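Uracil-DNA glycosylase (Sulfolobus tokodaii str. 7, PDB 4ZBY) belongs to the uracil-DNA glycosylase superfamily and binds an iron/sulfur cluster and, in a separate pocket of this model, a molecule of uracil. Local coordinates at residues 2-7 with 107-112; 9-14 with 103-108; 28-33 with 52-57; 81-86 with 97-102. All blocks are in the same frame, centred on the assembly; numbering follows the deposited sequence. Where two conformers were deposited one is given.

Contact 1: residues 2-7 with 107-112; sequences DSLEKI and DRQIDI
Ile7 and Ile112 meet tip to tip, CD1 to CD1 at 3.7 Å, where the start of helix 4-12 packs against the end of helix 96-113, a helix-helix pairing within the alpha/beta fold of the uracil-DNA glycosylase superfamily. This is the tight part. Ile112 CD1 also presses on the backbone, 3.5 Å from Ser3 C, while its CG2 branch slides past Leu4. The Leu4 CD2 methyl crosses the stem of Gln109, 4.0 Å from CG, and the Gln109 amide runs on to the carbonyl of Pro28. Ser3 caps the helix, its OG accepting from Lys6 N.

The more exposed side is polar. Arg108, bent at chi3 (56°), grips Asp2 side-on: NE reaches OD2 at 2.8 Å, and NH2 reaches OD1 at 2.8 Å along a nearly straight bond (173°). Ser3 N approaches OD1 from the opposite face of the carboxylate, which should limit its rotation. Ile7 CG1 lies over one face of the guanidinium, 3.5 Å from Arg108 NH2, and the aliphatic stem of Lys6 comes to the edge of that group. A water completes the link, donating to Asp2 OD2 at 2.7 Å and to the carbonyl O of Arg108.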
loop_
_atom_site.group_PDB
_atom_site.type_symbol
_atom_site.label_atom_id
_atom_site.label_comp_id
_atom_site.label_asym_id
_atom_site.label_seq_id
_atom_site.Cartn_x
_atom_site.Cartn_y
_atom_site.Cartn_z
ATOM N N ASP A 2 17.270 -10.992 6.337
ATOM C CA ASP A 2 16.546 -9.873 5.748
ATOM C C ASP A 2 16.047 -8.938 6.836
ATOM O O ASP A 2 15.889 -9.332 7.997
ATOM C CB ASP A 2 15.383 -10.363 4.885
ATOM C CG ASP A 2 15.031 -9.380 3.764
ATOM O OD1 ASP A 2 15.726 -8.353 3.626
ATOM O OD2 ASP A 2 14.074 -9.650 3.025
ATOM N N SER A 3 15.823 -7.687 6.464
ATOM C CA SER A 3 15.323 -6.681 7.391
ATOM C C SER A 3 14.722 -5.546 6.601
ATOM O O SER A 3 15.057 -5.368 5.444
ATOM C CB SER A 3 16.435 -6.169 8.308
ATOM O OG SER A 3 17.449 -5.503 7.582
ATOM N N LEU A 4 13.842 -4.771 7.229
ATOM C CA LEU A 4 13.285 -3.600 6.564
ATOM C C LEU A 4 14.420 -2.621 6.222
ATOM O O LEU A 4 14.381 -1.927 5.192
ATOM C CB LEU A 4 12.223 -2.932 7.435
ATOM C CG LEU A 4 10.955 -3.749 7.643
ATOM C CD1 LEU A 4 9.973 -2.946 8.481
ATOM C CD2 LEU A 4 10.325 -4.136 6.288
ATOM N N GLU A 5 15.429 -2.586 7.083
ATOM C CA GLU A 5 16.593 -1.752 6.852
ATOM C C GLU A 5 17.330 -2.143 5.583
ATOM O O GLU A 5 17.750 -1.273 4.822
ATOM C CB GLU A 5 17.545 -1.828 8.056
ATOM C CG GLU A 5 16.969 -1.209 9.332
ATOM C CD GLU A 5 16.358 -2.232 10.310
ATOM O OE1 GLU A 5 15.627 -3.149 9.866
ATOM O OE2 GLU A 5 16.610 -2.113 11.540
ATOM N N LYS A 6 17.491 -3.444 5.364
ATOM C CA LYS A 6 18.208 -3.953 4.200
ATOM C C LYS A 6 17.421 -3.634 2.938
ATOM O O LYS A 6 17.972 -3.182 1.931
ATOM C CB LYS A 6 18.430 -5.462 4.331
ATOM C CG LYS A 6 19.179 -6.143 3.199
ATOM C CD LYS A 6 19.279 -7.642 3.508
ATOM C CE LYS A 6 20.178 -8.405 2.556
ATOM N NZ LYS A 6 20.459 -9.780 3.084
ATOM N N ILE A 7 16.124 -3.875 3.009
ATOM C CA ILE A 7 15.243 -3.579 1.884
ATOM C C ILE A 7 15.301 -2.092 1.530
ATOM O O ILE A 7 15.404 -1.716 0.341
ATOM C CB ILE A 7 13.811 -4.009 2.216
ATOM C CG1 ILE A 7 13.760 -5.520 2.430
ATOM C CG2 ILE A 7 12.845 -3.524 1.101
ATOM C CD1 ILE A 7 12.485 -5.978 3.123
ATOM N N ASP A 107 6.940 -8.151 -1.169
ATOM C CA ASP A 107 6.885 -9.516 -0.631
ATOM C C ASP A 107 7.763 -9.607 0.612
ATOM O O ASP A 107 7.362 -10.160 1.637
ATOM C CB ASP A 107 7.374 -10.553 -1.639
ATOM C CG ASP A 107 6.492 -10.670 -2.856
ATOM O OD1 ASP A 107 5.338 -10.205 -2.830
ATOM O OD2 ASP A 107 6.963 -11.258 -3.840
ATOM N N ARG A 108 8.974 -9.067 0.505
ATOM C CA ARG A 108 9.928 -9.145 1.608
ATOM C C ARG A 108 9.473 -8.307 2.787
ATOM O O ARG A 108 9.680 -8.691 3.950
ATOM C CB ARG A 108 11.314 -8.704 1.141
ATOM C CG ARG A 108 11.948 -9.715 0.195
ATOM C CD ARG A 108 13.189 -9.165 -0.504
ATOM N NE ARG A 108 14.211 -8.688 0.427
ATOM C CZ ARG A 108 15.296 -8.027 0.041
ATOM N NH1 ARG A 108 15.473 -7.775 -1.251
ATOM N NH2 ARG A 108 16.191 -7.615 0.930
ATOM N N GLN A 109 8.834 -7.178 2.498
ATOM C CA GLN A 109 8.364 -6.288 3.557
ATOM C C GLN A 109 7.204 -6.947 4.304
ATOM O O GLN A 109 7.133 -6.904 5.555
ATOM C CB GLN A 109 7.956 -4.911 2.986
ATOM C CG GLN A 109 9.148 -4.127 2.496
ATOM C CD GLN A 109 8.763 -2.862 1.741
ATOM O OE1 GLN A 109 7.834 -2.882 0.934
ATOM N NE2 GLN A 109 9.457 -1.753 2.022
ATOM N N ILE A 110 6.294 -7.548 3.544
ATOM C CA ILE A 110 5.199 -8.297 4.157
ATOM C C ILE A 110 5.732 -9.464 4.993
ATOM O O ILE A 110 5.247 -9.697 6.105
ATOM C CB ILE A 110 4.213 -8.814 3.094
ATOM C CG1 ILE A 110 3.550 -7.650 2.377
ATOM C CG2 ILE A 110 3.155 -9.737 3.728
ATOM C CD1 ILE A 110 2.762 -8.089 1.156
ATOM N N ASP A 111 6.736 -10.175 4.478
ATOM C CA ASP A 111 7.317 -11.324 5.181
ATOM C C ASP A 111 7.829 -10.959 6.553
ATOM O O ASP A 111 7.761 -11.766 7.499
ATOM C CB ASP A 111 8.476 -11.918 4.370
ATOM C CG ASP A 111 8.001 -12.815 3.275
ATOM O OD1 ASP A 111 6.776 -13.013 3.203
ATOM O OD2 ASP A 111 8.842 -13.338 2.498
ATOM N N ILE A 112 8.349 -9.740 6.661
ATOM C CA ILE A 112 8.946 -9.281 7.896
ATOM C C ILE A 112 7.887 -8.701 8.821
ATOM O O ILE A 112 7.836 -9.052 10.001
ATOM C CB ILE A 112 10.036 -8.230 7.634
ATOM C CG1 ILE A 112 11.309 -8.894 7.088
ATOM C CG2 ILE A 112 10.343 -7.437 8.897
ATOM C CD1 ILE A 112 12.169 -7.942 6.271
HETATM O O HOH W 1 11.801 -10.730 4.002
HETATM O O HOH W 2 11.706 -1.391 3.881
#

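Contact 2: residues 9-14 with 103-108; sequences EEVISC and SPYLDR. With SF4 (iron/sulfur cluster), chain B.
Helix 4-12, near its C-terminal end, comes closest to helix 96-113 at Val11 and Tyr105, whose CA atoms are 7.9 Å apart, and the tyrosine ring fills that gap. Val11 sets CG2 over the centre of the Tyr105 ring, 3.6 Å from its centroid, in a CH-pi contact; its first torsion (164°) turns CG1 instead toward the cluster sulfide S1. Two groups lie in the ring plane at its edge. One is Glu10 OE1, 3.5 Å from Tyr105 CE1. The other is Cys14 SG, a sulfur-aromatic contact in which the sulfur is 3.2 Å from Tyr105 OH. With SG anti to the backbone N (chi1 -173°), Cys14 binds the iron FE2 of the iron/sulfur cluster at 2.4 Å, and the tyrosine thus flanks a metal ligand.

On the other side of the hydroxyl, a water bridges Tyr105 OH and Glu10 OE1. The Glu10 carboxylate also takes Arg108 end-on, NH1 to OE1 at 3.0 Å and NH2 to OE2 at 3.1 Å. Both nitrogens come from above the carboxylate plane, which is turned 50° from the guanidinium. NH2 is shared with Asp2, and the arginine is held between two acids of the N-terminal segment. Around this layer, Val11 also packs on Ala26 and Pro28, while helix 96-113 turns Leu106 toward strand 37-41 and Ser103 toward Tyr128 of helix 123-133.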
loop_
_atom_site.group_PDB
_atom_site.type_symbol
_atom_site.label_atom_id
_atom_site.label_comp_id
_atom_site.label_asym_id
_atom_site.label_seq_id
_atom_site.Cartn_x
_atom_site.Cartn_y
_atom_site.Cartn_z
ATOM N N GLU A 9 17.749 0.061 2.018
ATOM C CA GLU A 9 19.025 0.340 1.377
ATOM C C GLU A 9 19.058 -0.092 -0.072
ATOM O O GLU A 9 19.577 0.622 -0.929
ATOM C CB GLU A 9 20.145 -0.354 2.129
ATOM C CG GLU A 9 20.381 0.288 3.467
ATOM C CD GLU A 9 20.489 1.798 3.341
ATOM O OE1 GLU A 9 21.479 2.271 2.726
ATOM O OE2 GLU A 9 19.572 2.505 3.827
ATOM N N GLU A 10 18.511 -1.274 -0.334
ATOM C CA GLU A 10 18.496 -1.826 -1.683
ATOM C C GLU A 10 17.636 -0.985 -2.593
ATOM O O GLU A 10 18.040 -0.709 -3.715
ATOM C CB GLU A 10 17.982 -3.263 -1.679
ATOM C CG GLU A 10 18.925 -4.237 -0.983
ATOM C CD GLU A 10 18.442 -5.663 -1.079
ATOM O OE1 GLU A 10 17.666 -5.954 -2.016
ATOM O OE2 GLU A 10 18.839 -6.497 -0.216
ATOM N N VAL A 11 16.453 -0.602 -2.112
ATOM C CA VAL A 11 15.524 0.195 -2.927
ATOM C C VAL A 11 16.144 1.552 -3.274
ATOM O O VAL A 11 16.073 2.002 -4.414
ATOM C CB VAL A 11 14.192 0.400 -2.214
ATOM C CG1 VAL A 11 13.373 1.550 -2.866
ATOM C CG2 VAL A 11 13.386 -0.904 -2.231
ATOM N N ILE A 12 16.777 2.187 -2.292
ATOM C CA ILE A 12 17.310 3.532 -2.497
ATOM C C ILE A 12 18.369 3.569 -3.596
ATOM O O ILE A 12 18.503 4.577 -4.312
ATOM C CB ILE A 12 17.857 4.078 -1.182
ATOM C CG1 ILE A 12 16.674 4.561 -0.321
ATOM C CG2 ILE A 12 18.879 5.185 -1.421
ATOM C CD1 ILE A 12 17.091 4.918 1.097
ATOM N N SER A 13 19.085 2.465 -3.779
ATOM C CA SER A 13 20.084 2.403 -4.856
ATOM C C SER A 13 19.721 1.477 -6.000
ATOM O O SER A 13 20.582 1.166 -6.833
ATOM C CB SER A 13 21.430 1.958 -4.299
ATOM O OG SER A 13 21.945 2.937 -3.426
ATOM N N CYS A 14 18.466 1.037 -6.031
ATOM C CA CYS A 14 18.025 0.008 -6.975
ATOM C C CYS A 14 18.014 0.442 -8.426
ATOM O O CYS A 14 17.548 1.532 -8.751
ATOM C CB CYS A 14 16.618 -0.457 -6.599
ATOM S SG CYS A 14 16.066 -1.860 -7.568
ATOM N N SER A 103 8.101 -5.864 -7.187
ATOM C CA SER A 103 7.255 -6.462 -6.162
ATOM C C SER A 103 7.969 -7.407 -5.166
ATOM O O SER A 103 7.492 -7.543 -4.042
ATOM C CB SER A 103 6.067 -7.183 -6.811
ATOM O OG SER A 103 6.473 -8.226 -7.663
ATOM N N PRO A 104 9.120 -8.016 -5.533
ATOM C CA PRO A 104 9.760 -8.823 -4.484
ATOM C C PRO A 104 10.138 -8.024 -3.236
ATOM O O PRO A 104 10.216 -8.613 -2.149
ATOM C CB PRO A 104 11.007 -9.370 -5.176
ATOM C CG PRO A 104 10.588 -9.504 -6.610
ATOM C CD PRO A 104 9.731 -8.274 -6.852
ATOM N N TYR A 105 10.338 -6.712 -3.374
ATOM C CA TYR A 105 10.582 -5.868 -2.203
ATOM C C TYR A 105 9.362 -5.848 -1.305
ATOM O O TYR A 105 9.486 -5.981 -0.095
ATOM C CB TYR A 105 10.924 -4.430 -2.609
ATOM C CG TYR A 105 12.279 -4.247 -3.284
ATOM C CD1 TYR A 105 13.423 -4.809 -2.728
ATOM C CD2 TYR A 105 12.404 -3.492 -4.458
ATOM C CE1 TYR A 105 14.670 -4.617 -3.289
ATOM C CE2 TYR A 105 13.650 -3.293 -5.039
ATOM C CZ TYR A 105 14.784 -3.869 -4.435
ATOM O OH TYR A 105 16.037 -3.709 -4.985
ATOM N N LEU A 106 8.184 -5.669 -1.898
ATOM C CA LEU A 106 6.948 -5.702 -1.103
ATOM C C LEU A 106 6.731 -7.076 -0.418
ATOM O O LEU A 106 6.368 -7.136 0.754
ATOM C CB LEU A 106 5.756 -5.363 -1.994
ATOM C CG LEU A 106 4.379 -5.426 -1.324
ATOM C CD1 LEU A 106 4.317 -4.423 -0.206
ATOM C CD2 LEU A 106 3.280 -5.158 -2.349
ATOM N N ASP A 107 6.940 -8.151 -1.169
ATOM C CA ASP A 107 6.885 -9.516 -0.631
ATOM C C ASP A 107 7.763 -9.607 0.612
ATOM O O ASP A 107 7.362 -10.160 1.637
ATOM C CB ASP A 107 7.374 -10.553 -1.639
ATOM C CG ASP A 107 6.492 -10.670 -2.856
ATOM O OD1 ASP A 107 5.338 -10.205 -2.830
ATOM O OD2 ASP A 107 6.963 -11.258 -3.840
ATOM N N ARG A 108 8.974 -9.067 0.505
ATOM C CA ARG A 108 9.928 -9.145 1.608
ATOM C C ARG A 108 9.473 -8.307 2.787
ATOM O O ARG A 108 9.680 -8.691 3.950
ATOM C CB ARG A 108 11.314 -8.704 1.141
ATOM C CG ARG A 108 11.948 -9.715 0.195
ATOM C CD ARG A 108 13.189 -9.165 -0.504
ATOM N NE ARG A 108 14.211 -8.688 0.427
ATOM C CZ ARG A 108 15.296 -8.027 0.041
ATOM N NH1 ARG A 108 15.473 -7.775 -1.251
ATOM N NH2 ARG A 108 16.191 -7.615 0.930
HETATM FE FE1 SF4 B . 12.344 -0.446 -10.368
HETATM FE FE2 SF4 B . 14.045 -0.844 -8.353
HETATM FE FE3 SF4 B . 12.635 1.449 -8.475
HETATM FE FE4 SF4 B . 11.415 -0.845 -7.884
HETATM S S1 SF4 B . 12.972 0.222 -6.620
HETATM S S2 SF4 B . 10.674 0.721 -9.314
HETATM S S3 SF4 B . 12.580 -2.331 -9.170
HETATM S S4 SF4 B . 14.217 0.711 -9.988
HETATM O O HOH W 3 18.093 -5.670 -4.623
#

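Contact 3: residues 28-33 with 52-57; sequences PGEGYP and GRPFVG. With URA (uracil), chain C.
The Arg53 guanidinium meets Glu30 OE2 at its edge and carries Val56 CG1 over one face, 3.9 Å above the plane; two residues on, the Phe55 ring has uracil N3 over one of its faces, displaced toward the rim. Both belong to the loop between helices 46-51 and 58-71, which forms part of the uracil pocket of this glycosylase fold and leans on the short edge strand 30-31. Arg53 NH2 donates to Glu30 OE2 at 2.8 Å on the syn side, close to the carboxylate plane, whereas the bonds from NE are weak. Glu30 was modelled in two conformers, and this salt bridge describes one of them. Arg75 is a second partner of OE2 and also binds the carbonyls of Pro54 and Phe55, tying the acid to the pocket loop.

Pro54 packs its ring against the 28-33 segment. Its CD lies 3.8 Å from Glu30 CD, and its CG rests 4.0 Å from Gly29 CA. Nearer helix 46-51, a water accepts from Gly29 N at 2.9 Å and donates to Gly52 O. Glu42 N, Asn82 and His164 also hold the uracil, whose O4 accepts from Phe55 N at 2.9 Å (N-H...O 150°).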
loop_
_atom_site.group_PDB
_atom_site.type_symbol
_atom_site.label_atom_id
_atom_site.label_comp_id
_atom_site.label_asym_id
_atom_site.label_seq_id
_atom_site.Cartn_x
_atom_site.Cartn_y
_atom_site.Cartn_z
ATOM N N PRO A 28 10.997 3.520 -0.548
ATOM C CA PRO A 28 10.826 2.161 -0.016
ATOM C C PRO A 28 9.584 1.994 0.871
ATOM O O PRO A 28 9.010 0.901 0.920
ATOM C CB PRO A 28 12.105 1.921 0.805
ATOM C CG PRO A 28 12.682 3.252 1.053
ATOM C CD PRO A 28 12.260 4.138 -0.126
ATOM N N GLY A 29 9.125 3.064 1.495
ATOM C CA GLY A 29 8.009 2.945 2.428
ATOM C C GLY A 29 8.528 3.309 3.798
ATOM O O GLY A 29 9.733 3.315 4.008
ATOM N N GLU A 30 7.615 3.583 4.730
ATOM C CA GLU A 30 8.022 3.991 6.064
ATOM C C GLU A 30 6.977 3.561 7.087
ATOM O O GLU A 30 5.790 3.423 6.755
ATOM C CB GLU A 30 8.260 5.512 6.108
ATOM C CG GLU A 30 7.025 6.376 5.909
ATOM C CD GLU A 30 7.338 7.870 5.785
ATOM O OE1 GLU A 30 8.524 8.258 5.780
ATOM O OE2 GLU A 30 6.378 8.659 5.700
ATOM N N GLY A 31 7.419 3.351 8.327
ATOM C CA GLY A 31 6.492 3.078 9.395
ATOM C C GLY A 31 6.985 2.036 10.361
ATOM O O GLY A 31 8.150 1.623 10.333
ATOM N N TYR A 32 6.086 1.632 11.247
ATOM C CA TYR A 32 6.418 0.741 12.349
ATOM C C TYR A 32 6.659 -0.680 11.866
ATOM O O TYR A 32 5.819 -1.235 11.170
ATOM C CB TYR A 32 5.270 0.779 13.347
ATOM C CG TYR A 32 5.503 0.027 14.617
ATOM C CD1 TYR A 32 4.470 -0.690 15.207
ATOM C CD2 TYR A 32 6.736 0.069 15.267
ATOM C CE1 TYR A 32 4.658 -1.362 16.404
ATOM C CE2 TYR A 32 6.918 -0.615 16.469
ATOM C CZ TYR A 32 5.877 -1.327 17.012
ATOM O OH TYR A 32 6.062 -1.993 18.216
ATOM N N PRO A 33 7.814 -1.265 12.200
ATOM C CA PRO A 33 8.101 -2.615 11.706
ATOM C C PRO A 33 7.171 -3.675 12.264
ATOM O O PRO A 33 7.145 -4.770 11.700
ATOM C CB PRO A 33 9.534 -2.862 12.195
ATOM C CG PRO A 33 10.124 -1.516 12.160
ATOM C CD PRO A 33 9.039 -0.601 12.677
ATOM N N GLY A 52 11.157 11.268 -1.253
ATOM C CA GLY A 52 11.574 9.930 -0.851
ATOM C C GLY A 52 10.637 9.234 0.137
ATOM O O GLY A 52 11.037 8.315 0.849
ATOM N N ARG A 53 9.384 9.678 0.173
ATOM C CA ARG A 53 8.409 9.258 1.193
ATOM C C ARG A 53 7.097 8.917 0.509
ATOM O O ARG A 53 6.749 9.574 -0.446
ATOM C CB ARG A 53 8.171 10.375 2.207
ATOM C CG ARG A 53 9.414 11.037 2.760
ATOM C CD ARG A 53 9.004 12.045 3.785
ATOM N NE ARG A 53 8.034 11.429 4.685
ATOM C CZ ARG A 53 7.183 12.105 5.446
ATOM N NH1 ARG A 53 7.194 13.438 5.444
ATOM N NH2 ARG A 53 6.337 11.446 6.225
ATOM N N PRO A 54 6.361 7.900 0.996
ATOM C CA PRO A 54 5.095 7.544 0.356
ATOM C C PRO A 54 3.949 8.463 0.805
ATOM O O PRO A 54 3.962 8.983 1.930
ATOM C CB PRO A 54 4.864 6.102 0.820
ATOM C CG PRO A 54 5.488 6.075 2.171
ATOM C CD PRO A 54 6.695 6.994 2.116
ATOM N N PHE A 55 2.977 8.649 -0.082
ATOM C CA PHE A 55 1.732 9.323 0.266
ATOM C C PHE A 55 1.948 10.650 1.036
ATOM O O PHE A 55 1.541 10.816 2.207
ATOM C CB PHE A 55 0.830 8.341 1.042
ATOM C CG PHE A 55 0.155 7.316 0.154
ATOM C CD1 PHE A 55 -0.856 7.698 -0.716
ATOM C CD2 PHE A 55 0.541 5.982 0.171
ATOM C CE1 PHE A 55 -1.490 6.771 -1.522
ATOM C CE2 PHE A 55 -0.072 5.057 -0.647
ATOM C CZ PHE A 55 -1.089 5.439 -1.482
ATOM N N VAL A 56 2.572 11.613 0.355
ATOM C CA VAL A 56 2.797 12.941 0.947
ATOM C C VAL A 56 2.191 14.085 0.133
ATOM O O VAL A 56 2.183 15.234 0.570
ATOM C CB VAL A 56 4.314 13.230 1.162
ATOM C CG1 VAL A 56 4.841 12.419 2.324
ATOM C CG2 VAL A 56 5.149 12.973 -0.102
ATOM N N GLY A 57 1.713 13.775 -1.056
ATOM C CA GLY A 57 1.015 14.763 -1.868
ATOM C C GLY A 57 -0.435 14.872 -1.414
ATOM O O GLY A 57 -0.779 14.399 -0.328
HETATM N N1 URA C . -0.067 7.287 -4.984
HETATM C C2 URA C . 0.305 6.059 -4.560
HETATM O O2 URA C . -0.129 5.029 -5.042
HETATM N N3 URA C . 1.330 6.018 -3.700
HETATM C C4 URA C . 2.016 7.076 -3.219
HETATM O O4 URA C . 2.884 6.896 -2.381
HETATM C C5 URA C . 1.594 8.341 -3.674
HETATM C C6 URA C . 0.556 8.429 -4.540
HETATM O O HOH W 4 10.038 5.794 1.953
#

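Contact 4: residues 81-86 with 97-102; sequences TNVVKC and DEITAC. With SF4 (iron/sulfur cluster), chain B; URA (uracil), chain C.
Lys85 NZ is gripped by several oxygens beside helix 96-113: Asn82 O at 2.9 Å, Thr81 OG1 at a longer 3.2 Å, Gln109 OE1, and a water. The water accepts from NZ and donates to Val83 O and Cys102 O, so it carries the network across to the helix. A bend at chi4 (63°) folds the amine back over its own strand end, and the straighter part of the chain passes Cys102 SG, 3.8 Å from Lys85 CB. The backbone is closer still, with Lys85 N 3.3 Å from Cys102 SG.

Cys102 SG binds the iron FE4 at 2.3 Å, and Cys86 SG binds FE3 at 2.3 Å, so loop and helix each supply a ligand to the iron/sulfur cluster. Val84 divides its branches between the cluster and the helix: CG1 faces the sulfide S2, while CG2 packs on Ile99 CG1 at 3.7 Å. At the other end of the segment, Asn82 reads the edge of uracil, OD1 accepting from N3 at 2.7 Å in a nearly straight bond (168°) and ND2 donating to O4. Three residues separate this asparagine from the cluster cysteine Cys86, which places the two ligand sites on one short piece of chain. Strand 79-82 pairs here with strand 37-41, Thr81 touches Leu106 of helix 96-113, and Tyr128 of helix 123-133 packs on Ile99.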
loop_
_atom_site.group_PDB
_atom_site.type_symbol
_atom_site.label_atom_id
_atom_site.label_comp_id
_atom_site.label_asym_id
_atom_site.label_seq_id
_atom_site.Cartn_x
_atom_site.Cartn_y
_atom_site.Cartn_z
ATOM N N THR A 81 3.512 1.717 2.101
ATOM C CA THR A 81 4.407 1.568 0.969
ATOM C C THR A 81 3.575 1.397 -0.301
ATOM O O THR A 81 2.382 1.685 -0.298
ATOM C CB THR A 81 5.392 0.390 1.197
ATOM O OG1 THR A 81 6.375 0.382 0.144
ATOM C CG2 THR A 81 4.673 -0.948 1.257
ATOM N N ASN A 82 4.230 0.973 -1.378
ATOM C CA ASN A 82 3.603 0.801 -2.688
ATOM C C ASN A 82 4.126 -0.455 -3.350
ATOM O O ASN A 82 5.201 -0.924 -3.012
ATOM C CB ASN A 82 3.888 1.983 -3.620
ATOM C CG ASN A 82 3.288 3.288 -3.128
ATOM O OD1 ASN A 82 2.088 3.486 -3.183
ATOM N ND2 ASN A 82 4.134 4.188 -2.648
ATOM N N VAL A 83 3.386 -0.975 -4.328
ATOM C CA VAL A 83 3.831 -2.171 -5.033
ATOM C C VAL A 83 5.048 -1.854 -5.923
ATOM O O VAL A 83 5.936 -2.697 -6.093
ATOM C CB VAL A 83 2.671 -2.792 -5.852
ATOM C CG1 VAL A 83 2.167 -1.818 -6.902
ATOM C CG2 VAL A 83 3.092 -4.113 -6.484
ATOM N N VAL A 84 5.109 -0.630 -6.463
ATOM C CA VAL A 84 6.264 -0.174 -7.210
ATOM C C VAL A 84 6.838 1.028 -6.466
ATOM O O VAL A 84 6.084 1.867 -5.957
ATOM C CB VAL A 84 5.880 0.202 -8.658
ATOM C CG1 VAL A 84 6.968 1.007 -9.345
ATOM C CG2 VAL A 84 5.600 -1.091 -9.434
ATOM N N LYS A 85 8.159 1.101 -6.383
ATOM C CA LYS A 85 8.749 2.073 -5.478
ATOM C C LYS A 85 9.457 3.272 -6.131
ATOM O O LYS A 85 10.006 4.145 -5.433
ATOM C CB LYS A 85 9.666 1.318 -4.509
ATOM C CG LYS A 85 8.814 0.416 -3.578
ATOM C CD LYS A 85 9.639 -0.688 -2.978
ATOM C CE LYS A 85 9.031 -1.184 -1.686
ATOM N NZ LYS A 85 7.677 -1.808 -1.816
ATOM N N CYS A 86 9.385 3.369 -7.458
ATOM C CA CYS A 86 9.833 4.569 -8.157
ATOM C C CYS A 86 8.702 5.150 -8.986
ATOM O O CYS A 86 7.826 4.429 -9.429
ATOM C CB CYS A 86 11.021 4.276 -9.061
ATOM S SG CYS A 86 12.438 3.727 -8.058
ATOM N N ASP A 97 6.255 -5.369 -16.334
ATOM C CA ASP A 97 7.637 -5.755 -16.070
ATOM C C ASP A 97 8.212 -4.952 -14.901
ATOM O O ASP A 97 9.156 -5.390 -14.238
ATOM C CB ASP A 97 8.511 -5.591 -17.317
ATOM C CG ASP A 97 8.880 -4.142 -17.602
ATOM O OD1 ASP A 97 7.970 -3.304 -17.697
ATOM O OD2 ASP A 97 10.087 -3.836 -17.740
ATOM N N GLU A 98 7.637 -3.783 -14.636
ATOM C CA GLU A 98 8.096 -2.974 -13.511
ATOM C C GLU A 98 7.513 -3.528 -12.210
ATOM O O GLU A 98 8.196 -3.597 -11.186
ATOM C CB GLU A 98 7.726 -1.500 -13.728
ATOM C CG GLU A 98 8.528 -0.874 -14.868
ATOM C CD GLU A 98 7.873 0.357 -15.476
ATOM O OE1 GLU A 98 6.782 0.765 -15.017
ATOM O OE2 GLU A 98 8.493 0.917 -16.401
ATOM N N ILE A 99 6.257 -3.952 -12.254
ATOM C CA ILE A 99 5.649 -4.575 -11.082
ATOM C C ILE A 99 6.371 -5.885 -10.777
ATOM O O ILE A 99 6.687 -6.172 -9.623
ATOM C CB ILE A 99 4.151 -4.811 -11.296
ATOM C CG1 ILE A 99 3.411 -3.470 -11.257
ATOM C CG2 ILE A 99 3.568 -5.738 -10.201
ATOM C CD1 ILE A 99 1.986 -3.537 -11.774
ATOM N N THR A 100 6.642 -6.667 -11.816
ATOM C CA THR A 100 7.374 -7.920 -11.660
ATOM C C THR A 100 8.758 -7.690 -11.045
ATOM O O THR A 100 9.185 -8.437 -10.160
ATOM C CB THR A 100 7.514 -8.657 -13.012
ATOM O OG1 THR A 100 6.217 -9.052 -13.470
ATOM C CG2 THR A 100 8.374 -9.892 -12.860
ATOM N N ALA A 101 9.437 -6.630 -11.474
ATOM C CA ALA A 101 10.789 -6.341 -10.991
ATOM C C ALA A 101 10.808 -5.853 -9.550
ATOM O O ALA A 101 11.704 -6.197 -8.780
ATOM C CB ALA A 101 11.467 -5.313 -11.888
ATOM N N CYS A 102 9.828 -5.031 -9.187
ATOM C CA CYS A 102 9.858 -4.352 -7.898
ATOM C C CYS A 102 9.121 -5.108 -6.808
ATOM O O CYS A 102 9.427 -4.974 -5.636
ATOM C CB CYS A 102 9.243 -2.965 -8.030
ATOM S SG CYS A 102 9.676 -1.850 -6.674
HETATM FE FE1 SF4 B . 12.344 -0.446 -10.368
HETATM FE FE2 SF4 B . 14.045 -0.844 -8.353
HETATM FE FE3 SF4 B . 12.635 1.449 -8.475
HETATM FE FE4 SF4 B . 11.415 -0.845 -7.884
HETATM S S1 SF4 B . 12.972 0.222 -6.620
HETATM S S2 SF4 B . 10.674 0.721 -9.314
HETATM S S3 SF4 B . 12.580 -2.331 -9.170
HETATM S S4 SF4 B . 14.217 0.711 -9.988
HETATM N N1 URA C . -0.067 7.287 -4.984
HETATM C C2 URA C . 0.305 6.059 -4.560
HETATM O O2 URA C . -0.129 5.029 -5.042
HETATM N N3 URA C . 1.330 6.018 -3.700
HETATM C C4 URA C . 2.016 7.076 -3.219
HETATM O O4 URA C . 2.884 6.896 -2.381
HETATM C C5 URA C . 1.594 8.341 -3.674
HETATM C C6 URA C . 0.556 8.429 -4.540
HETATM O O HOH W 5 7.700 -3.459 -4.107
#

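In the fold
From the N terminus, helix 4-12 opens two long loops, those of contacts 1 and 2, which close on overlapping parts of helix 96-113, the loop of contact 2 ending on the same stretch as that of contact 1; the two share Arg108 and lie side by side, Ile7 touching Tyr105. Within these loops, contacts 3 and 4 follow one another in series, contact 3 closing before contact 4 opens. Contact 3 joins edge strand 30-31 to the loop after helix 46-51, and contact 4 joins the end of the neighbouring strand 79-82 to helix 96-113. Contacts 2 and 4 meet at the iron/sulfur cluster, contacts 3 and 4 at uracil. Pro28 O, bonded to Thr81 and Gln109, links contacts 1, 3 and 4.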